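Local coordinates for transcriptional regulator, ROK family (Vibrio cholerae O1 biovar eltor, PDB 1Z05), which probably regulates transcription by binding DNA, as a homologue of the Escherichia coli repressor Mlc, and carries a bound zinc ion, at residues A41-K46 with E62-P67; I174-L179 with L188-Y193; Q232-S237 with N357-L362. All coordinates share one frame; numbering follows the deposited sequence. Where two conformers were deposited one is given.

How the contacts relate
The three contacts sample two kinds of architecture. Contact 1 is a buried junction between helix 35-51 and the end of helix 56-63, where an arginine grips a helix-end carbonyl. Contacts 2 and 3 are partly buried and belong to the ROK body, on opposite sides of the chain's centre, about 26 Å apart between centres. Contact 2 joins the end of strand 168-176, in one five-stranded sheet, to the hairpin 179-181/186-189 through prolines, glycine and apolar packing, whereas contact 3 works where strands 237-242 and 360-364 of the other five-stranded sheet begin, through charge and water. Contacts 1 and 3 also meet the second subunit; contact 2 touches no other chain.

Contact 1: A41-K46 with E62-P67; sequences AGRVYK and ESELAP
Arg-43 turns both terminal nitrogens of its guanidinium onto a single backbone oxygen, that of Ser-63, in the last turn of helix 56-63. NH2 lies 2.9 Å from Ser-63 O and NH1 3.1 Å from it, and the oxygen sits at the edge of the guanidinium, only 8° out of its plane. The two bonds are not equivalent: NH1 meets the carbonyl in its plane, on a lone pair, while NH2 comes in tilted from it. CG lies beside the backbone N, and a bend at chi3 (72°) turns the guanidinium to this end-on approach. Next to the guanidinium the contact turns apolar: Val-44 CG2 touches Leu-65 CD1 at 4.0 Å, the side chains set obliquely; both also rest on Ile-70 of helix 67-79, and Leu-65 reaches Ile-36 of the second subunit. Ser-63 closes its own turn: OG accepts from Leu-65 N at 3.2 Å, an ST turn, and also bonds Leu-59 O. Glu-64 follows with positive phi, and its OE1 stays 4.1 Å from Arg-43 NH2, beyond a salt bridge. Helices 56-63 and 67-79 with this tight turn fit the helix-turn-helix of a winged-helix domain, consistent with DNA binding. A carbonyl at a helix end, where the chain no longer supplies its donors, is served by a cation from helix 35-51, whose charge would suit the negative end of the helix dipole.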
# COMPACT_ATOMS: atom_id res chain seq x y z
N ALA A 41 16.53 10.81 14.23
CA ALA A 41 15.96 11.64 15.28
C ALA A 41 14.55 11.16 15.63
O ALA A 41 14.21 11.05 16.80
CB ALA A 41 15.95 13.10 14.86
N GLY A 42 13.74 10.86 14.61
CA GLY A 42 12.40 10.31 14.85
C GLY A 42 12.40 8.95 15.53
O GLY A 42 11.64 8.72 16.46
N ARG A 43 13.27 8.05 15.08
CA ARG A 43 13.41 6.73 15.69
C ARG A 43 13.76 6.82 17.18
O ARG A 43 13.17 6.12 18.01
CB ARG A 43 14.46 5.90 14.95
CG ARG A 43 14.00 5.44 13.57
CD ARG A 43 15.03 4.57 12.86
NE ARG A 43 15.13 3.24 13.47
CZ ARG A 43 16.24 2.72 13.99
NH1 ARG A 43 17.39 3.40 13.97
NH2 ARG A 43 16.21 1.50 14.52
N VAL A 44 14.73 7.67 17.51
CA VAL A 44 15.15 7.88 18.90
C VAL A 44 14.04 8.51 19.74
O VAL A 44 13.77 8.07 20.85
CB VAL A 44 16.45 8.71 18.98
CG1 VAL A 44 16.72 9.19 20.42
CG2 VAL A 44 17.63 7.88 18.47
N TYR A 45 13.39 9.53 19.19
CA TYR A 45 12.30 10.21 19.88
C TYR A 45 11.11 9.28 20.18
O TYR A 45 10.51 9.34 21.27
CB TYR A 45 11.84 11.41 19.06
CG TYR A 45 10.72 12.18 19.70
CD1 TYR A 45 11.00 13.21 20.61
CD2 TYR A 45 9.39 11.89 19.41
CE1 TYR A 45 9.96 13.93 21.22
CE2 TYR A 45 8.35 12.60 20.02
CZ TYR A 45 8.65 13.62 20.92
OH TYR A 45 7.63 14.34 21.50
N LYS A 46 10.78 8.43 19.21
CA LYS A 46 9.72 7.42 19.40
C LYS A 46 10.05 6.43 20.52
O LYS A 46 9.19 6.09 21.34
CB LYS A 46 9.41 6.68 18.09
CG LYS A 46 8.23 5.72 18.19
CD LYS A 46 8.03 4.93 16.90
CE LYS A 46 6.88 3.95 17.02
NZ LYS A 46 6.62 3.33 15.68
N GLU A 62 18.56 -0.54 21.50
CA GLU A 62 17.25 -0.65 20.85
C GLU A 62 17.24 -0.11 19.41
O GLU A 62 16.69 -0.76 18.52
CB GLU A 62 16.16 0.04 21.68
CG GLU A 62 15.67 -0.78 22.88
CD GLU A 62 14.71 -1.91 22.49
OE1 GLU A 62 13.57 -1.61 22.06
OE2 GLU A 62 15.09 -3.09 22.62
N SER A 63 17.85 1.05 19.19
CA SER A 63 17.86 1.70 17.87
C SER A 63 18.90 1.12 16.92
O SER A 63 18.82 1.34 15.71
CB SER A 63 18.12 3.20 18.02
OG SER A 63 19.45 3.43 18.46
N GLU A 64 19.87 0.40 17.48
CA GLU A 64 21.05 -0.11 16.77
C GLU A 64 21.95 1.03 16.25
O GLU A 64 22.63 0.87 15.23
CB GLU A 64 20.67 -1.05 15.62
CG GLU A 64 19.71 -2.16 16.01
CD GLU A 64 19.02 -2.77 14.80
OE1 GLU A 64 18.17 -2.09 14.17
OE2 GLU A 64 19.31 -3.94 14.49
N LEU A 65 21.94 2.16 16.95
CA LEU A 65 22.80 3.29 16.61
C LEU A 65 23.96 3.40 17.59
O LEU A 65 23.79 3.15 18.78
CB LEU A 65 22.00 4.60 16.58
CG LEU A 65 20.89 4.77 15.53
CD1 LEU A 65 19.95 5.87 15.95
CD2 LEU A 65 21.45 5.04 14.13
N ALA A 66 25.13 3.80 17.08
CA ALA A 66 26.33 4.00 17.89
C ALA A 66 26.15 5.12 18.92
O ALA A 66 25.41 6.08 18.67
CB ALA A 66 27.54 4.28 16.98
N PRO A 67 26.81 5.00 20.09
CA PRO A 67 26.72 6.03 21.14
C PRO A 67 26.98 7.46 20.65
O PRO A 67 26.30 8.38 21.08
CB PRO A 67 27.80 5.60 22.13
CG PRO A 67 27.82 4.13 22.00
CD PRO A 67 27.65 3.87 20.53

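Contact 2: I174-L179 with L188-Y193; sequences ITLPGL and LQMPHY. With SO4 (sulfate ion), chain F.
Leu-176 and Met-190 form the tightly packed end of this contact, their side chains nearly perpendicular, with CD1 of Leu-176 only 3.5 Å from CE of Met-190, closer than usual for two carbons. A bend at chi3 (-55°) turns the methyl of Met-190 back toward the strand end, where the same side chain covers Pro-177 O, a buried oxygen with no partner in the model. Beside this pair the rings of Pro-177 and Pro-191 meet, CB to CG at 3.9 Å. Gly-178 follows, its CA 4.0 Å from CA of Met-190. At its phi of 112° a CB would jam against the preceding carbonyl and collide with Met-190, so the close backbone approach depends on a bare glycine. Two backbone bonds then start the hairpin of strands 179-181 and 186-189: Leu-179 N to Gln-189 O at 2.9 Å and Leu-188 N to Leu-179 O at 2.8 Å.

The other side is looser. Gln-189, an exposed residue, lies alongside Leu-179 and brings NE2 to 3.4 Å from its CD1; its backbone N is buried with no partner in the model. Beyond Pro-191, His-192 N donates to O2 of a sulfate, probably from the crystallisation liquor, at 3.1 Å. The chain leaving inner strand 168-176 of the RNase H-like fold, between 108-116 and 212-216, thus combines short backbone bonds with close apolar packing, which may offset the two partnerless atoms.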
# COMPACT_ATOMS: atom_id res chain seq x y z
N ILE A 174 -4.73 19.76 9.49
CA ILE A 174 -6.08 19.97 8.99
C ILE A 174 -6.54 18.75 8.19
O ILE A 174 -5.81 18.26 7.32
CB ILE A 174 -6.25 21.33 8.21
CG1 ILE A 174 -7.69 21.53 7.72
CG2 ILE A 174 -5.22 21.49 7.07
CD1 ILE A 174 -8.09 23.02 7.58
N THR A 175 -7.72 18.25 8.54
CA THR A 175 -8.29 17.08 7.87
C THR A 175 -9.64 17.47 7.29
O THR A 175 -10.28 18.41 7.78
CB THR A 175 -8.43 15.87 8.84
OG1 THR A 175 -9.20 16.26 9.98
CG2 THR A 175 -7.05 15.40 9.30
N LEU A 176 -10.03 16.79 6.22
CA LEU A 176 -11.23 17.15 5.48
C LEU A 176 -11.59 16.01 4.54
O LEU A 176 -10.72 15.24 4.13
CB LEU A 176 -10.99 18.43 4.66
CG LEU A 176 -9.86 18.44 3.61
CD1 LEU A 176 -10.20 19.40 2.51
CD2 LEU A 176 -8.53 18.82 4.24
N PRO A 177 -12.88 15.90 4.18
CA PRO A 177 -13.26 14.92 3.14
C PRO A 177 -12.74 15.38 1.77
O PRO A 177 -12.42 16.56 1.60
CB PRO A 177 -14.79 14.96 3.17
CG PRO A 177 -15.12 16.35 3.69
CD PRO A 177 -14.04 16.65 4.70
N GLY A 178 -12.66 14.47 0.80
CA GLY A 178 -12.28 14.84 -0.56
C GLY A 178 -10.93 14.33 -1.03
O GLY A 178 -10.30 13.53 -0.35
N LEU A 179 -10.50 14.79 -2.21
CA LEU A 179 -9.21 14.37 -2.76
C LEU A 179 -8.10 15.29 -2.27
O LEU A 179 -8.13 16.50 -2.51
CB LEU A 179 -9.25 14.32 -4.30
CG LEU A 179 -10.31 13.46 -5.00
CD1 LEU A 179 -10.14 13.53 -6.52
CD2 LEU A 179 -10.29 12.01 -4.52
N LEU A 188 -7.53 18.73 -4.06
CA LEU A 188 -7.86 18.71 -5.49
C LEU A 188 -9.33 19.03 -5.74
O LEU A 188 -9.67 19.75 -6.68
CB LEU A 188 -7.48 17.37 -6.14
CG LEU A 188 -5.99 17.00 -6.22
CD1 LEU A 188 -5.54 16.26 -4.97
CD2 LEU A 188 -5.74 16.15 -7.45
N GLN A 189 -10.19 18.49 -4.90
CA GLN A 189 -11.63 18.75 -4.96
C GLN A 189 -12.22 18.15 -3.70
O GLN A 189 -11.58 17.30 -3.07
CB GLN A 189 -12.26 18.16 -6.24
CG GLN A 189 -12.75 16.72 -6.16
CD GLN A 189 -13.23 16.19 -7.50
OE1 GLN A 189 -13.76 16.93 -8.33
NE2 GLN A 189 -13.05 14.89 -7.70
N MET A 190 -13.41 18.59 -3.33
CA MET A 190 -14.03 18.10 -2.10
C MET A 190 -15.55 18.24 -2.12
O MET A 190 -16.10 18.99 -2.95
CB MET A 190 -13.41 18.79 -0.88
CG MET A 190 -13.72 20.26 -0.74
SD MET A 190 -12.97 20.95 0.75
CE MET A 190 -13.63 19.85 2.01
N PRO A 191 -16.25 17.53 -1.21
CA PRO A 191 -17.71 17.71 -1.13
C PRO A 191 -18.06 19.08 -0.57
O PRO A 191 -17.22 19.71 0.08
CB PRO A 191 -18.15 16.62 -0.13
CG PRO A 191 -16.96 15.74 0.08
CD PRO A 191 -15.76 16.55 -0.23
N HIS A 192 -19.28 19.54 -0.86
CA HIS A 192 -19.85 20.78 -0.29
C HIS A 192 -19.27 22.06 -0.89
O HIS A 192 -20.01 22.89 -1.41
CB HIS A 192 -19.72 20.79 1.25
CG HIS A 192 -20.40 21.95 1.90
ND1 HIS A 192 -21.75 21.97 2.17
CD2 HIS A 192 -19.92 23.15 2.32
CE1 HIS A 192 -22.08 23.12 2.74
NE2 HIS A 192 -20.98 23.85 2.84
N TYR A 193 -17.95 22.22 -0.79
CA TYR A 193 -17.28 23.42 -1.29
C TYR A 193 -16.92 23.28 -2.76
O TYR A 193 -16.71 22.17 -3.27
CB TYR A 193 -16.03 23.74 -0.46
CG TYR A 193 -16.29 23.85 1.03
CD1 TYR A 193 -16.83 25.02 1.58
CD2 TYR A 193 -16.02 22.79 1.89
CE1 TYR A 193 -17.08 25.13 2.94
CE2 TYR A 193 -16.26 22.88 3.26
CZ TYR A 193 -16.79 24.07 3.78
OH TYR A 193 -17.04 24.20 5.12
S SO4 F . -21.74 18.03 -2.82
O1 SO4 F . -22.12 19.44 -2.88
O2 SO4 F . -20.37 17.88 -3.28
O3 SO4 F . -21.87 17.54 -1.45
O4 SO4 F . -22.63 17.26 -3.69

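Contact 3: Q232-S237 with N357-L362; sequences QDVDNS and NPEKIL
Glu-359 N donates to Asn-236 O at 2.8 Å, the one backbone hydrogen bond between the two segments, and arrives well above the carbonyl plane instead of on a lone pair. Just beyond, Ser-237 CA comes 3.3 Å from Lys-360 O in a CA-H...O contact, and the pairing continues with a backbone bond between Lys-360 and Val-238. Here the parallel strands 237-242 and 360-364 begin to run together in the second five-stranded sheet, as in the RNase H-like ASKHA fold of ROK proteins.

Apolar packing centres on Val-234, which points its two methyls at different residues, CG1 to Glu-359 CB at 3.8 Å and CG2 to Lys-360 CB at 3.9 Å. The valine and glutamate side chains lie alongside one another but run in opposite senses.

Water supplies a further link: one molecule accepts from Asp-235 N and donates to Glu-359 OE1 at 2.9 Å, tying the carboxylate to the loop backbone. Arg-260 of the second subunit packs on both Glu-359 and Asn-236 and bonds Asn-357 O, which places this corner beside the dimer interface.

Charge pairing holds for the conformer of Asp-233 described, one of two deposited. The extended chain of Lys-360, its CG opposite the backbone nitrogen (chi1 -152°), carries NZ to 3.0 Å from Asp-233 OD1, on the syn side of the carboxylate but 27° out of its plane; the bond to the second oxygen is weak. The ammonium has another partner in His-230 O. The loop after helix 217-228 is thus fastened to the start of the neighbouring strand by a backbone bond, valine packing and a water link, with the salt bridge a conditional addition.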
# COMPACT_ATOMS: atom_id res chain seq x y z
N GLN A 232 -4.35 -0.05 17.85
CA GLN A 232 -2.97 0.07 18.34
C GLN A 232 -2.20 -1.25 18.40
O GLN A 232 -0.97 -1.26 18.30
CB GLN A 232 -2.94 0.67 19.75
CG GLN A 232 -3.40 2.10 19.85
CD GLN A 232 -3.35 2.60 21.28
OE1 GLN A 232 -2.27 2.83 21.82
NE2 GLN A 232 -4.51 2.77 21.89
N ASP A 233 -2.95 -2.35 18.52
CA ASP A 233 -2.41 -3.70 18.74
C ASP A 233 -2.01 -4.49 17.48
O ASP A 233 -1.51 -5.61 17.58
CB ASP A 233 -3.41 -4.53 19.57
CG ASP A 233 -4.76 -4.72 18.87
OD1 ASP A 233 -5.16 -3.86 18.06
OD2 ASP A 233 -5.43 -5.74 19.14
N VAL A 234 -2.26 -3.91 16.30
CA VAL A 234 -1.89 -4.54 15.01
C VAL A 234 -1.25 -3.55 14.04
O VAL A 234 -1.52 -2.36 14.09
CB VAL A 234 -3.11 -5.24 14.31
CG1 VAL A 234 -3.70 -6.36 15.19
CG2 VAL A 234 -4.18 -4.24 13.92
N ASP A 235 -0.42 -4.06 13.14
CA ASP A 235 0.20 -3.22 12.11
C ASP A 235 -0.53 -3.28 10.76
O ASP A 235 -0.16 -2.57 9.82
CB ASP A 235 1.69 -3.57 11.94
CG ASP A 235 2.56 -2.94 13.02
OD1 ASP A 235 2.50 -1.69 13.21
OD2 ASP A 235 3.31 -3.69 13.68
N ASN A 236 -1.55 -4.14 10.68
CA ASN A 236 -2.35 -4.33 9.48
C ASN A 236 -3.83 -4.33 9.82
O ASN A 236 -4.33 -5.28 10.41
CB ASN A 236 -1.97 -5.64 8.77
CG ASN A 236 -0.51 -5.67 8.37
OD1 ASN A 236 0.29 -6.42 8.94
ND2 ASN A 236 -0.15 -4.84 7.40
N SER A 237 -4.52 -3.24 9.50
CA SER A 237 -5.93 -3.10 9.84
C SER A 237 -6.67 -2.29 8.79
O SER A 237 -6.06 -1.62 7.93
CB SER A 237 -6.07 -2.41 11.21
OG SER A 237 -5.54 -1.10 11.16
N ASN A 357 -5.64 -8.96 3.43
CA ASN A 357 -5.38 -9.90 4.54
C ASN A 357 -5.13 -9.14 5.87
O ASN A 357 -4.10 -9.35 6.53
CB ASN A 357 -4.18 -10.79 4.18
CG ASN A 357 -4.01 -12.00 5.09
OD1 ASN A 357 -4.86 -12.31 5.94
ND2 ASN A 357 -2.92 -12.72 4.88
N PRO A 358 -6.08 -8.26 6.28
CA PRO A 358 -5.86 -7.46 7.49
C PRO A 358 -5.98 -8.30 8.77
O PRO A 358 -6.58 -9.38 8.75
CB PRO A 358 -6.99 -6.43 7.45
CG PRO A 358 -8.08 -7.10 6.70
CD PRO A 358 -7.40 -7.99 5.68
N GLU A 359 -5.39 -7.80 9.86
CA GLU A 359 -5.47 -8.48 11.16
C GLU A 359 -6.62 -7.95 12.01
O GLU A 359 -6.92 -8.51 13.06
CB GLU A 359 -4.15 -8.33 11.93
CG GLU A 359 -2.92 -8.83 11.20
CD GLU A 359 -1.64 -8.42 11.90
OE1 GLU A 359 -1.01 -7.42 11.48
OE2 GLU A 359 -1.28 -9.10 12.89
N LYS A 360 -7.26 -6.87 11.56
CA LYS A 360 -8.35 -6.27 12.32
C LYS A 360 -9.23 -5.36 11.47
O LYS A 360 -8.73 -4.65 10.59
CB LYS A 360 -7.80 -5.49 13.52
CG LYS A 360 -8.74 -5.39 14.70
CD LYS A 360 -8.01 -4.82 15.89
CE LYS A 360 -8.90 -4.74 17.10
NZ LYS A 360 -8.19 -4.06 18.21
N ILE A 361 -10.53 -5.40 11.74
CA ILE A 361 -11.50 -4.54 11.06
C ILE A 361 -12.16 -3.62 12.08
O ILE A 361 -12.71 -4.10 13.07
CB ILE A 361 -12.61 -5.35 10.32
CG1 ILE A 361 -12.02 -6.40 9.38
CG2 ILE A 361 -13.59 -4.40 9.59
CD1 ILE A 361 -11.12 -5.85 8.29
N LEU A 362 -12.10 -2.32 11.83
CA LEU A 362 -12.84 -1.36 12.66
C LEU A 362 -13.96 -0.72 11.86
O LEU A 362 -13.80 -0.42 10.68
CB LEU A 362 -11.94 -0.25 13.21
CG LEU A 362 -10.59 -0.52 13.88
CD1 LEU A 362 -10.11 0.73 14.59
CD2 LEU A 362 -10.66 -1.66 14.85
O HOH W 1 0.46 -7.00 13.92